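Local coordinates for periplasmic divalent cation tolerance protein (Synechococcus elongatus, PDB 6GDX) that is a trimeric PII-like CutA protein that may bind copper, and possibly carries or signals through small molecules, at residues Arg34-Thr39 against Cys112-Pro117; Thr38-Glu43 against Gln104-Leu109; Leu58-Ser63 against Asp126-Ser131; Val62-Ile67 against Gln83-Lys88. All blocks are in the same frame, centred on the assembly; numbering follows the deposited sequence.

How the contacts relate
Contacts 1 and 4 are two ladders of the same antiparallel sheet, their centres about 10 Å apart. They meet where strand 33-40 pairs with strand 76-90: Leu-36 O lies 2.8 Å from Phe-87 N, a probable hydrogen bond. Contact 2 takes over at the end of strand 33-40, sharing Thr-38 and Thr-39 with contact 1. Contact 3 shares Val-62 and Ser-63 with contact 4 and brings the C-terminal helix against the start of strand 61-73. Contacts 2 and 3 lie on opposite sides of the chain's centre, about 21 Å apart between centres, yet the side chains of Tyr-107 and Trp-127 each lie about 4 Å from a bound Bis-Tris, probably from the crystallisation liquor.

Contact 1: residues Arg34-Thr39 against Cys112-Pro117; sequences RLLLTT and CLVLTP
Leu-37 and Leu-115 form the apolar centre, bringing their CD1 methyls to 4.0 Å of each other at a slant. Farther along the same face, Leu-35 offers CG to the ring of Pro-117, whose CG lies 4.1 Å away. Leu-37 keeps its CG beside the backbone N (chi1 -52°), which leans the chain along its own strand toward Leu-115 instead of over its direct partner Leu-113. The reverse face carries Leu-36 and Val-114, where Leu-36 CG meets Val-114 CG2 at 4.2 Å, with Leu-36 also on Leu-101 of helix 91-104. The two segments are neighbouring antiparallel strands in the ferredoxin-like sheet of CutA, and the face bearing Leu-35 and Leu-115 packs against leucines of other subunits in the trimer. Leu-35 and Leu-115 exchange two backbone bonds, with Leu-35 N to Leu-115 O at 2.9 Å. Leu-37 and Leu-113 form a second such pair, in which Leu-37 N reaches Leu-113 O at 2.8 Å. At the polar edge, Arg-34 bends at chi2 (-71°) and runs alongside Thr-116, its CD 3.4 Å from Thr-116 OG1. That hydroxyl sits over one face of the guanidinium, toward its rim, and is not hydrogen-bonded to NE; NH1 instead binds the carbonyl of Ala-31.

Contact 2: residues Thr38-Glu43 against Gln104-Leu109; sequences TTVSTE and QHPYAL
His-105 reaches from the loop after helix 91-104 to Thr-38 and Thr-39 at the end of strand 33-40. From CB its ring swings opposite the backbone N (chi1 -166°), placing the imidazole between loop and strand. ND1 accepts Tyr-107 N at 2.9 Å, in the ring plane, a bond that fixes the ring's rotation from within its own loop. CD2 passes near Thr-38 OG1, while CE1 lies 3.0 Å from Thr-39 O. At the tip, NE2 donates to Thr-38 OG1 at 3.0 Å, the hydroxyl standing 27° out of the ring plane; NE2 also makes a weak, bent bond to Thr-39 O at 2.9 Å. This pattern is consistent with a proton on NE2 and none on ND1. Thr-38 OG1 is further tied to the carbonyl of Glu-111. Val-40 CG1 covers one face of the His-105 ring in a CH-pi contact, and the same methyl presses on Pro-106 CG at 3.6 Å. Tyr-107 OH bonds to Glu-82; its side chain lies close to a bound Bis-Tris and Leu-109 O is hydrogen-bonded to Bis-Tris, probably from the crystallisation liquor, which may mark a pocket. His-105 thus holds the loop after helix 91-104 to the end of strand 33-40 of the ferredoxin-like fold.

Contact 3: residues Leu58-Ser63 against Asp126-Ser131; sequences LAACVS and DWLRSS
Trp-127, whose indole rests on Ala-60, has a carbonyl O held twice by Ser-131. The Ser-131 backbone N and hydroxyl OG each reach Trp-127 O at 2.9 Å, from opposite faces of the carbonyl plane, with OG standing 35° out of it. The OG can do so because it lies beside its own backbone N (chi1 -70°), and this also sets it over one face of the indole, toward the rim. Across the contact there are no hydrogen bonds, and the meeting is made mainly by one methyl. Ala-60 CB points toward the helix and touches three side chains: Trp-127 CH2 at 3.6 Å, Leu-128 CG at 3.8 Å and Ser-131 CB at 3.8 Å. The six-membered ring of Trp-127 comes to this methyl at a slant, while Cys-61 CB lies in the ring plane at its edge, 3.9 Å from CH2. With chi1 at 165°, the indole is carried toward the strand, where its NE1 binds the carbonyl of Arg-72 of a neighbouring subunit. The C-terminal helix 122-131 is thus set against the start of strand 61-73, which pairs on one side with strand 76-90 and on the other with a strand of the neighbouring subunit.

Contact 4: residues Val62-Ile67 against Gln83-Lys88; sequences VSITPI and QQMSFK
The long beta hairpin of strands 61-73 and 76-90 is joined here, with Val-62 facing Phe-87 at one end and Pro-66 facing Gln-83 at the other. Ser-63 and Ser-86 form one hydrogen-bonded antiparallel pair, Ser-63 N to Ser-86 O at 2.9 Å. Thr-65 and Gln-84 form the next, with Gln-84 N to Thr-65 O at 2.8 Å. On one face, Val-62 lies alongside Phe-87 and sets CG1 over the centre of the ring, a CH-pi contact 3.9 Å from the centroid and only 4° off its normal. Its CG2 reaches the ring carbon Phe-87 CD2 at 3.5 Å. Met-85, bent at chi3 (70°), turns its CE methyl toward Val-62 CG1. The other face is richer in polar groups. A water there is bonded to Ser-63 OG and to Thr-65 OG1, the latter at 2.8 Å, and donates to Gln-84 O at 3.0 Å. Lys-88 bends back along its own strand so that NZ donates to Ser-86 OG at 3.0 Å. Val-62, Ile-64, Met-85 and Phe-87 thus make one face largely apolar, while the water ties both strands together on the side where Ser-63 and Thr-65 also pack on other subunits.

Contact 1: residues Arg34-Thr39 against Cys112-Pro117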
loop_
_atom_site.group_PDB
_atom_site.type_symbol
_atom_site.label_atom_id
_atom_site.label_comp_id
_atom_site.label_asym_id
_atom_site.label_seq_id
_atom_site.Cartn_x
_atom_site.Cartn_y
_atom_site.Cartn_z
ATOM N N ARG B 34 -12.965 1.093 2.227
ATOM C CA ARG B 34 -11.895 1.715 2.992
ATOM C C ARG B 34 -10.827 0.694 3.301
ATOM O O ARG B 34 -11.127 -0.486 3.547
ATOM C CB ARG B 34 -12.397 2.288 4.311
ATOM C CG ARG B 34 -13.419 3.393 4.200
ATOM C CD ARG B 34 -12.783 4.675 3.688
ATOM N NE ARG B 34 -13.701 5.808 3.694
ATOM C CZ ARG B 34 -14.593 6.057 2.744
ATOM N NH1 ARG B 34 -14.772 5.227 1.725
ATOM N NH2 ARG B 34 -15.343 7.162 2.839
ATOM N N LEU B 35 -9.578 1.165 3.320
ATOM C CA LEU B 35 -8.427 0.373 3.806
ATOM C C LEU B 35 -7.872 1.086 5.014
ATOM O O LEU B 35 -7.370 2.214 4.892
ATOM C CB LEU B 35 -7.340 0.288 2.758
ATOM C CG LEU B 35 -7.674 -0.349 1.437
ATOM C CD1 LEU B 35 -6.521 -0.210 0.444
ATOM C CD2 LEU B 35 -8.061 -1.801 1.616
ATOM N N LEU B 36 -7.915 0.467 6.175
ATOM C CA LEU B 36 -7.313 1.034 7.373
ATOM C C LEU B 36 -5.963 0.375 7.567
ATOM O O LEU B 36 -5.866 -0.862 7.660
ATOM C CB LEU B 36 -8.233 0.885 8.570
ATOM C CG LEU B 36 -7.709 1.501 9.861
ATOM C CD1 LEU B 36 -8.871 1.926 10.758
ATOM C CD2 LEU B 36 -6.774 0.608 10.652
ATOM N N LEU B 37 -4.927 1.207 7.662
ATOM C CA LEU B 37 -3.547 0.752 7.842
ATOM C C LEU B 37 -3.087 1.032 9.243
ATOM O O LEU B 37 -3.235 2.163 9.747
ATOM C CB LEU B 37 -2.640 1.500 6.858
ATOM C CG LEU B 37 -3.066 1.479 5.393
ATOM C CD1 LEU B 37 -2.098 2.324 4.570
ATOM C CD2 LEU B 37 -3.260 0.093 4.846
ATOM N N THR B 38 -2.546 0.012 9.893
ATOM C CA THR B 38 -1.924 0.165 11.201
ATOM C C THR B 38 -0.752 -0.817 11.296
ATOM O O THR B 38 -0.563 -1.648 10.402
ATOM C CB THR B 38 -2.930 -0.032 12.339
ATOM O OG1 THR B 38 -2.327 0.343 13.585
ATOM C CG2 THR B 38 -3.438 -1.430 12.423
ATOM N N THR B 39 0.038 -0.712 12.357
ATOM C CA THR B 39 1.128 -1.662 12.608
ATOM C C THR B 39 1.018 -2.178 14.021
ATOM O O THR B 39 0.489 -1.519 14.910
ATOM C CB THR B 39 2.508 -1.039 12.386
ATOM O OG1 THR B 39 2.738 -0.050 13.371
ATOM C CG2 THR B 39 2.650 -0.444 11.010
ATOM N N CYS B 112 -2.669 4.988 12.397
ATOM C CA CYS B 112 -4.007 4.924 11.825
ATOM C C CYS B 112 -4.026 5.780 10.581
ATOM O O CYS B 112 -3.996 7.011 10.676
ATOM C CB CYS B 112 -5.047 5.424 12.808
ATOM S SG CYS B 112 -6.726 5.408 12.117
ATOM N N LEU B 113 -4.013 5.144 9.417
ATOM C CA LEU B 113 -4.096 5.857 8.168
ATOM C C LEU B 113 -5.108 5.141 7.296
ATOM O O LEU B 113 -5.034 3.920 7.164
ATOM C CB LEU B 113 -2.774 5.900 7.473
ATOM C CG LEU B 113 -1.711 6.755 8.169
ATOM C CD1 LEU B 113 -0.423 6.590 7.436
ATOM C CD2 LEU B 113 -2.081 8.231 8.214
ATOM N N VAL B 114 -6.066 5.876 6.725
ATOM C CA VAL B 114 -7.133 5.261 5.966
ATOM C C VAL B 114 -7.038 5.710 4.532
ATOM O O VAL B 114 -6.968 6.918 4.265
ATOM C CB VAL B 114 -8.479 5.613 6.561
ATOM C CG1 VAL B 114 -9.599 4.924 5.792
ATOM C CG2 VAL B 114 -8.533 5.241 8.028
ATOM N N LEU B 115 -7.122 4.757 3.609
ATOM C CA LEU B 115 -7.168 5.017 2.169
ATOM C C LEU B 115 -8.536 4.660 1.619
ATOM O O LEU B 115 -9.202 3.760 2.135
ATOM C CB LEU B 115 -6.118 4.202 1.414
ATOM C CG LEU B 115 -4.680 4.341 1.874
ATOM C CD1 LEU B 115 -3.790 3.415 1.075
ATOM C CD2 LEU B 115 -4.202 5.756 1.688
ATOM N N THR B 116 -8.953 5.360 0.576
ATOM C CA THR B 116 -10.192 5.050 -0.147
ATOM C C THR B 116 -9.857 4.578 -1.545
ATOM O O THR B 116 -9.403 5.369 -2.384
ATOM C CB THR B 116 -11.132 6.263 -0.181
ATOM O OG1 THR B 116 -11.559 6.530 1.166
ATOM C CG2 THR B 116 -12.360 6.003 -1.046
ATOM N N PRO B 117 -10.098 3.304 -1.842
ATOM C CA PRO B 117 -10.032 2.836 -3.235
ATOM C C PRO B 117 -11.068 3.538 -4.096
ATOM O O PRO B 117 -12.184 3.822 -3.664
ATOM C CB PRO B 117 -10.306 1.339 -3.112
ATOM C CG PRO B 117 -10.007 1.009 -1.669
ATOM C CD PRO B 117 -10.459 2.207 -0.928
#

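Contact 2: residues Thr38-Glu43 against Gln104-Leu109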
loop_
_atom_site.group_PDB
_atom_site.type_symbol
_atom_site.label_atom_id
_atom_site.label_comp_id
_atom_site.label_asym_id
_atom_site.label_seq_id
_atom_site.Cartn_x
_atom_site.Cartn_y
_atom_site.Cartn_z
ATOM N N THR B 38 -2.546 0.012 9.893
ATOM C CA THR B 38 -1.924 0.165 11.201
ATOM C C THR B 38 -0.752 -0.817 11.296
ATOM O O THR B 38 -0.563 -1.648 10.402
ATOM C CB THR B 38 -2.930 -0.032 12.339
ATOM O OG1 THR B 38 -2.327 0.343 13.585
ATOM C CG2 THR B 38 -3.438 -1.430 12.423
ATOM N N THR B 39 0.038 -0.712 12.357
ATOM C CA THR B 39 1.128 -1.662 12.608
ATOM C C THR B 39 1.018 -2.178 14.021
ATOM O O THR B 39 0.489 -1.519 14.910
ATOM C CB THR B 39 2.508 -1.039 12.386
ATOM O OG1 THR B 39 2.738 -0.050 13.371
ATOM C CG2 THR B 39 2.650 -0.444 11.010
ATOM N N VAL B 40 1.552 -3.392 14.215
ATOM C CA VAL B 40 1.784 -3.954 15.540
ATOM C C VAL B 40 3.214 -4.495 15.560
ATOM O O VAL B 40 3.915 -4.470 14.546
ATOM C CB VAL B 40 0.769 -5.063 15.880
ATOM C CG1 VAL B 40 -0.634 -4.525 15.884
ATOM C CG2 VAL B 40 0.883 -6.241 14.920
ATOM N N SER B 41 3.672 -4.962 16.719
ATOM C CA SER B 41 5.061 -5.373 16.823
ATOM C C SER B 41 5.336 -6.775 16.283
ATOM O O SER B 41 6.316 -6.951 15.564
ATOM C CB SER B 41 5.542 -5.284 18.269
ATOM O OG SER B 41 6.879 -5.711 18.387
ATOM N N THR B 42 4.499 -7.760 16.626
ATOM C CA THR B 42 4.819 -9.163 16.343
ATOM C C THR B 42 3.797 -9.824 15.442
ATOM O O THR B 42 2.629 -9.399 15.342
ATOM C CB THR B 42 4.934 -10.009 17.625
ATOM O OG1 THR B 42 3.629 -10.139 18.165
ATOM C CG2 THR B 42 5.887 -9.371 18.647
ATOM N N GLU B 43 4.239 -10.867 14.764
ATOM C CA GLU B 43 3.384 -11.704 13.949
ATOM C C GLU B 43 2.221 -12.264 14.755
ATOM O O GLU B 43 1.094 -12.228 14.283
ATOM C CB GLU B 43 4.209 -12.784 13.290
ATOM C CG GLU B 43 3.411 -13.704 12.406
ATOM C CD GLU B 43 4.255 -14.805 11.801
ATOM O OE1 GLU B 43 4.008 -15.141 10.658
ATOM O OE2 GLU B 43 5.153 -15.378 12.464
ATOM N N GLN B 104 -8.454 -2.701 21.550
ATOM C CA GLN B 104 -7.879 -3.997 21.244
ATOM C C GLN B 104 -6.466 -3.938 20.690
ATOM O O GLN B 104 -5.737 -4.929 20.788
ATOM C CB GLN B 104 -8.781 -4.768 20.256
ATOM C CG GLN B 104 -10.201 -4.979 20.760
ATOM C CD GLN B 104 -10.228 -5.674 22.099
ATOM O OE1 GLN B 104 -9.613 -6.720 22.254
ATOM N NE2 GLN B 104 -10.885 -5.063 23.094
ATOM N N HIS B 105 -6.059 -2.806 20.115
ATOM C CA HIS B 105 -4.716 -2.745 19.533
ATOM C C HIS B 105 -3.688 -2.835 20.666
ATOM O O HIS B 105 -3.899 -2.269 21.754
ATOM C CB HIS B 105 -4.558 -1.418 18.815
ATOM C CG HIS B 105 -3.379 -1.353 17.908
ATOM N ND1 HIS B 105 -2.068 -1.317 18.334
ATOM C CD2 HIS B 105 -3.350 -1.285 16.558
ATOM C CE1 HIS B 105 -1.287 -1.203 17.268
ATOM N NE2 HIS B 105 -2.043 -1.172 16.181
ATOM N N PRO B 106 -2.554 -3.518 20.446
ATOM C CA PRO B 106 -1.544 -3.602 21.518
ATOM C C PRO B 106 -0.808 -2.291 21.880
ATOM O O PRO B 106 -0.248 -2.183 22.949
ATOM C CB PRO B 106 -0.551 -4.658 20.994
ATOM C CG PRO B 106 -0.737 -4.634 19.528
ATOM C CD PRO B 106 -2.196 -4.377 19.297
ATOM N N TYR B 107 -0.796 -1.313 20.983
ATOM C CA TYR B 107 -0.087 -0.059 21.215
ATOM C C TYR B 107 -1.059 0.973 21.777
ATOM O O TYR B 107 -2.221 1.031 21.372
ATOM C CB TYR B 107 0.458 0.554 19.910
ATOM C CG TYR B 107 1.576 -0.191 19.201
ATOM C CD1 TYR B 107 2.129 -1.376 19.697
ATOM C CD2 TYR B 107 2.088 0.330 18.037
ATOM C CE1 TYR B 107 3.165 -2.007 19.025
ATOM C CE2 TYR B 107 3.123 -0.288 17.360
ATOM C CZ TYR B 107 3.663 -1.450 17.851
ATOM O OH TYR B 107 4.688 -2.060 17.147
ATOM N N ALA B 108 -0.548 1.824 22.665
ATOM C CA ALA B 108 -1.343 2.934 23.218
ATOM C C ALA B 108 -1.675 3.995 22.178
ATOM O O ALA B 108 -2.732 4.594 22.251
ATOM C CB ALA B 108 -0.653 3.560 24.422
ATOM N N LEU B 109 -0.783 4.216 21.213
ATOM C CA LEU B 109 -1.007 5.216 20.159
ATOM C C LEU B 109 -0.654 4.566 18.822
ATOM O O LEU B 109 0.455 4.685 18.310
ATOM C CB LEU B 109 -0.159 6.455 20.414
ATOM C CG LEU B 109 -0.666 7.743 19.749
ATOM C CD1 LEU B 109 0.300 8.876 20.059
ATOM C CD2 LEU B 109 -0.850 7.640 18.239
#

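Contact 3: residues Leu58-Ser63 against Asp126-Ser131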
loop_
_atom_site.group_PDB
_atom_site.type_symbol
_atom_site.label_atom_id
_atom_site.label_comp_id
_atom_site.label_asym_id
_atom_site.label_seq_id
_atom_site.Cartn_x
_atom_site.Cartn_y
_atom_site.Cartn_z
ATOM N N LEU B 58 -15.956 -6.506 11.622
ATOM C CA LEU B 58 -15.435 -5.148 11.432
ATOM C C LEU B 58 -14.581 -4.988 10.172
ATOM O O LEU B 58 -14.353 -3.864 9.719
ATOM C CB LEU B 58 -14.669 -4.712 12.665
ATOM C CG LEU B 58 -15.596 -4.462 13.851
ATOM C CD1 LEU B 58 -14.762 -4.351 15.127
ATOM C CD2 LEU B 58 -16.465 -3.242 13.626
ATOM N N ALA B 59 -14.107 -6.104 9.630
ATOM C CA ALA B 59 -13.315 -6.102 8.401
ATOM C C ALA B 59 -13.627 -7.372 7.656
ATOM O O ALA B 59 -13.859 -8.426 8.281
ATOM C CB ALA B 59 -11.820 -6.003 8.675
ATOM N N ALA B 60 -13.668 -7.320 6.330
ATOM C CA ALA B 60 -13.874 -8.507 5.518
ATOM C C ALA B 60 -12.643 -9.343 5.328
ATOM O O ALA B 60 -12.688 -10.574 5.168
ATOM C CB ALA B 60 -14.422 -8.108 4.160
ATOM N N CYS B 61 -11.504 -8.655 5.270
ATOM C CA CYS B 61 -10.184 -9.255 5.061
ATOM C C CYS B 61 -9.193 -8.380 5.810
ATOM O O CYS B 61 -9.357 -7.152 5.827
ATOM C CB CYS B 61 -9.796 -9.311 3.578
ATOM S SG CYS B 61 -8.122 -9.917 3.294
ATOM N N VAL B 62 -8.148 -8.994 6.345
ATOM C CA VAL B 62 -7.036 -8.270 6.898
ATOM C C VAL B 62 -5.771 -8.904 6.380
ATOM O O VAL B 62 -5.624 -10.138 6.496
ATOM C CB VAL B 62 -7.032 -8.293 8.432
ATOM C CG1 VAL B 62 -5.917 -7.420 8.998
ATOM C CG2 VAL B 62 -8.376 -7.886 8.988
ATOM N N SER B 63 -4.870 -8.114 5.799
ATOM C CA SER B 63 -3.580 -8.640 5.381
ATOM C C SER B 63 -2.508 -8.189 6.348
ATOM O O SER B 63 -2.577 -7.078 6.947
ATOM C CB SER B 63 -3.246 -8.180 3.966
ATOM O OG SER B 63 -2.963 -6.800 3.910
ATOM N N ASP B 126 -19.107 -6.533 -3.870
ATOM C CA ASP B 126 -20.238 -7.253 -3.315
ATOM C C ASP B 126 -19.821 -8.272 -2.254
ATOM O O ASP B 126 -20.498 -8.394 -1.237
ATOM C CB ASP B 126 -21.006 -7.969 -4.425
ATOM C CG ASP B 126 -21.781 -7.017 -5.330
ATOM O OD1 ASP B 126 -21.899 -5.804 -5.031
ATOM O OD2 ASP B 126 -22.296 -7.500 -6.365
ATOM N N TRP B 127 -18.703 -8.973 -2.468
ATOM C CA TRP B 127 -18.181 -9.901 -1.463
ATOM C C TRP B 127 -17.853 -9.161 -0.167
ATOM O O TRP B 127 -18.205 -9.568 0.942
ATOM C CB TRP B 127 -16.956 -10.670 -1.987
ATOM C CG TRP B 127 -16.249 -11.322 -0.854
ATOM C CD1 TRP B 127 -16.597 -12.461 -0.188
ATOM C CD2 TRP B 127 -15.139 -10.789 -0.135
ATOM N NE1 TRP B 127 -15.744 -12.670 0.873
ATOM C CE2 TRP B 127 -14.848 -11.644 0.931
ATOM C CE3 TRP B 127 -14.352 -9.658 -0.311
ATOM C CZ2 TRP B 127 -13.806 -11.379 1.831
ATOM C CZ3 TRP B 127 -13.348 -9.384 0.587
ATOM C CH2 TRP B 127 -13.083 -10.240 1.631
ATOM N N LEU B 128 -17.157 -8.040 -0.305
ATOM C CA LEU B 128 -16.696 -7.298 0.855
ATOM C C LEU B 128 -17.898 -6.817 1.663
ATOM O O LEU B 128 -17.981 -7.055 2.887
ATOM C CB LEU B 128 -15.778 -6.148 0.400
ATOM C CG LEU B 128 -15.006 -5.438 1.488
ATOM C CD1 LEU B 128 -13.841 -4.682 0.874
ATOM C CD2 LEU B 128 -15.892 -4.490 2.262
ATOM N N ARG B 129 -18.836 -6.178 0.976
ATOM C CA ARG B 129 -20.033 -5.677 1.655
ATOM C C ARG B 129 -20.871 -6.791 2.271
ATOM O O ARG B 129 -21.316 -6.679 3.427
ATOM C CB ARG B 129 -20.889 -4.877 0.689
ATOM C CG ARG B 129 -20.209 -3.627 0.178
ATOM C CD ARG B 129 -21.131 -2.556 -0.357
ATOM N NE ARG B 129 -20.749 -1.322 0.305
ATOM C CZ ARG B 129 -21.283 -0.827 1.423
ATOM N NH1 ARG B 129 -20.762 0.268 1.905
ATOM N NH2 ARG B 129 -22.338 -1.376 2.034
ATOM N N SER B 130 -21.044 -7.884 1.547
ATOM C CA SER B 130 -21.859 -8.993 2.106
ATOM C C SER B 130 -21.179 -9.717 3.276
ATOM O O SER B 130 -21.851 -10.326 4.124
ATOM C CB SER B 130 -22.251 -9.984 1.026
ATOM O OG SER B 130 -21.148 -10.623 0.479
ATOM N N SER B 131 -19.854 -9.645 3.363
ATOM C CA SER B 131 -19.137 -10.209 4.492
ATOM C C SER B 131 -19.353 -9.503 5.792
ATOM O O SER B 131 -19.046 -10.081 6.840
ATOM C CB SER B 131 -17.654 -10.162 4.232
ATOM O OG SER B 131 -17.410 -11.072 3.240
#

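Contact 4: residues Val62-Ile67 against Gln83-Lys88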
loop_
_atom_site.group_PDB
_atom_site.type_symbol
_atom_site.label_atom_id
_atom_site.label_comp_id
_atom_site.label_asym_id
_atom_site.label_seq_id
_atom_site.Cartn_x
_atom_site.Cartn_y
_atom_site.Cartn_z
ATOM N N VAL B 62 -8.148 -8.994 6.345
ATOM C CA VAL B 62 -7.036 -8.270 6.898
ATOM C C VAL B 62 -5.771 -8.904 6.380
ATOM O O VAL B 62 -5.624 -10.138 6.496
ATOM C CB VAL B 62 -7.032 -8.293 8.432
ATOM C CG1 VAL B 62 -5.917 -7.420 8.998
ATOM C CG2 VAL B 62 -8.376 -7.886 8.988
ATOM N N SER B 63 -4.870 -8.114 5.799
ATOM C CA SER B 63 -3.580 -8.640 5.381
ATOM C C SER B 63 -2.508 -8.189 6.348
ATOM O O SER B 63 -2.577 -7.078 6.947
ATOM C CB SER B 63 -3.246 -8.180 3.966
ATOM O OG SER B 63 -2.963 -6.800 3.910
ATOM N N ILE B 64 -1.451 -8.982 6.435
ATOM C CA ILE B 64 -0.342 -8.760 7.333
ATOM C C ILE B 64 0.947 -8.953 6.560
ATOM O O ILE B 64 1.119 -9.971 5.878
ATOM C CB ILE B 64 -0.385 -9.793 8.465
ATOM C CG1 ILE B 64 -1.715 -9.780 9.232
ATOM C CG2 ILE B 64 0.821 -9.689 9.371
ATOM C CD1 ILE B 64 -1.938 -11.026 10.099
ATOM N N THR B 65 1.876 -8.006 6.703
ATOM C CA THR B 65 3.147 -7.951 5.965
ATOM C C THR B 65 4.276 -7.647 6.995
ATOM O O THR B 65 4.140 -6.618 7.624
ATOM C CB THR B 65 3.060 -6.726 4.913
ATOM O OG1 THR B 65 1.886 -6.878 4.077
ATOM C CG2 THR B 65 4.247 -6.675 4.062
ATOM N N PRO B 66 5.393 -8.388 7.079
ATOM C CA PRO B 66 6.477 -7.919 7.965
ATOM C C PRO B 66 7.197 -6.722 7.359
ATOM O O PRO B 66 7.494 -6.710 6.157
ATOM C CB PRO B 66 7.412 -9.133 8.030
ATOM C CG PRO B 66 7.125 -9.941 6.835
ATOM C CD PRO B 66 5.695 -9.697 6.470
ATOM N N ILE B 67 7.477 -5.728 8.193
ATOM C CA ILE B 67 8.155 -4.502 7.776
ATOM C C ILE B 67 9.215 -4.159 8.813
ATOM O O ILE B 67 9.310 -4.745 9.896
ATOM C CB ILE B 67 7.170 -3.319 7.616
ATOM C CG1 ILE B 67 6.539 -2.924 8.947
ATOM C CG2 ILE B 67 6.129 -3.625 6.549
ATOM C CD1 ILE B 67 5.846 -1.579 8.920
ATOM N N GLN B 83 4.694 -5.437 12.042
ATOM C CA GLN B 83 3.816 -6.056 11.059
ATOM C C GLN B 83 2.896 -4.962 10.566
ATOM O O GLN B 83 2.161 -4.356 11.365
ATOM C CB GLN B 83 2.977 -7.153 11.691
ATOM C CG GLN B 83 3.833 -8.269 12.301
ATOM C CD GLN B 83 4.458 -9.177 11.267
ATOM O OE1 GLN B 83 3.823 -9.549 10.289
ATOM N NE2 GLN B 83 5.693 -9.562 11.487
ATOM N N GLN B 84 2.898 -4.705 9.266
ATOM C CA GLN B 84 1.933 -3.813 8.656
ATOM C C GLN B 84 0.632 -4.572 8.456
ATOM O O GLN B 84 0.618 -5.651 7.849
ATOM C CB GLN B 84 2.449 -3.318 7.299
ATOM C CG GLN B 84 1.521 -2.363 6.566
ATOM C CD GLN B 84 1.493 -1.026 7.244
ATOM O OE1 GLN B 84 2.534 -0.373 7.336
ATOM N NE2 GLN B 84 0.343 -0.613 7.766
ATOM N N MET B 85 -0.458 -3.977 8.879
ATOM C CA MET B 85 -1.785 -4.530 8.710
ATOM C C MET B 85 -2.633 -3.642 7.827
ATOM O O MET B 85 -2.534 -2.406 7.911
ATOM C CB MET B 85 -2.445 -4.696 10.073
ATOM C CG MET B 85 -1.610 -5.503 11.034
ATOM S SD MET B 85 -2.441 -5.822 12.625
ATOM C CE MET B 85 -3.704 -6.951 12.070
ATOM N N SER B 86 -3.424 -4.258 6.970
ATOM C CA SER B 86 -4.363 -3.563 6.104
ATOM C C SER B 86 -5.723 -4.209 6.265
ATOM O O SER B 86 -5.916 -5.374 5.884
ATOM C CB SER B 86 -3.897 -3.642 4.663
ATOM O OG SER B 86 -4.870 -3.152 3.789
ATOM N N PHE B 87 -6.640 -3.470 6.837
ATOM C CA PHE B 87 -8.002 -3.919 7.113
ATOM C C PHE B 87 -8.902 -3.418 5.989
ATOM O O PHE B 87 -9.019 -2.203 5.748
ATOM C CB PHE B 87 -8.533 -3.338 8.431
ATOM C CG PHE B 87 -7.833 -3.825 9.679
ATOM C CD1 PHE B 87 -6.559 -3.384 10.025
ATOM C CD2 PHE B 87 -8.466 -4.696 10.540
ATOM C CE1 PHE B 87 -5.937 -3.839 11.166
ATOM C CE2 PHE B 87 -7.849 -5.143 11.700
ATOM C CZ PHE B 87 -6.597 -4.689 12.034
ATOM N N LYS B 88 -9.567 -4.344 5.308
ATOM C CA LYS B 88 -10.516 -4.016 4.233
ATOM C C LYS B 88 -11.899 -3.947 4.836
ATOM O O LYS B 88 -12.415 -4.960 5.379
ATOM C CB LYS B 88 -10.531 -5.104 3.168
ATOM C CG LYS B 88 -9.417 -5.100 2.198
ATOM C CD LYS B 88 -8.090 -5.296 2.847
ATOM C CE LYS B 88 -7.065 -5.694 1.821
ATOM N NZ LYS B 88 -5.717 -5.697 2.428
HETATM O O HOH W 1 -0.457 -5.612 5.090
#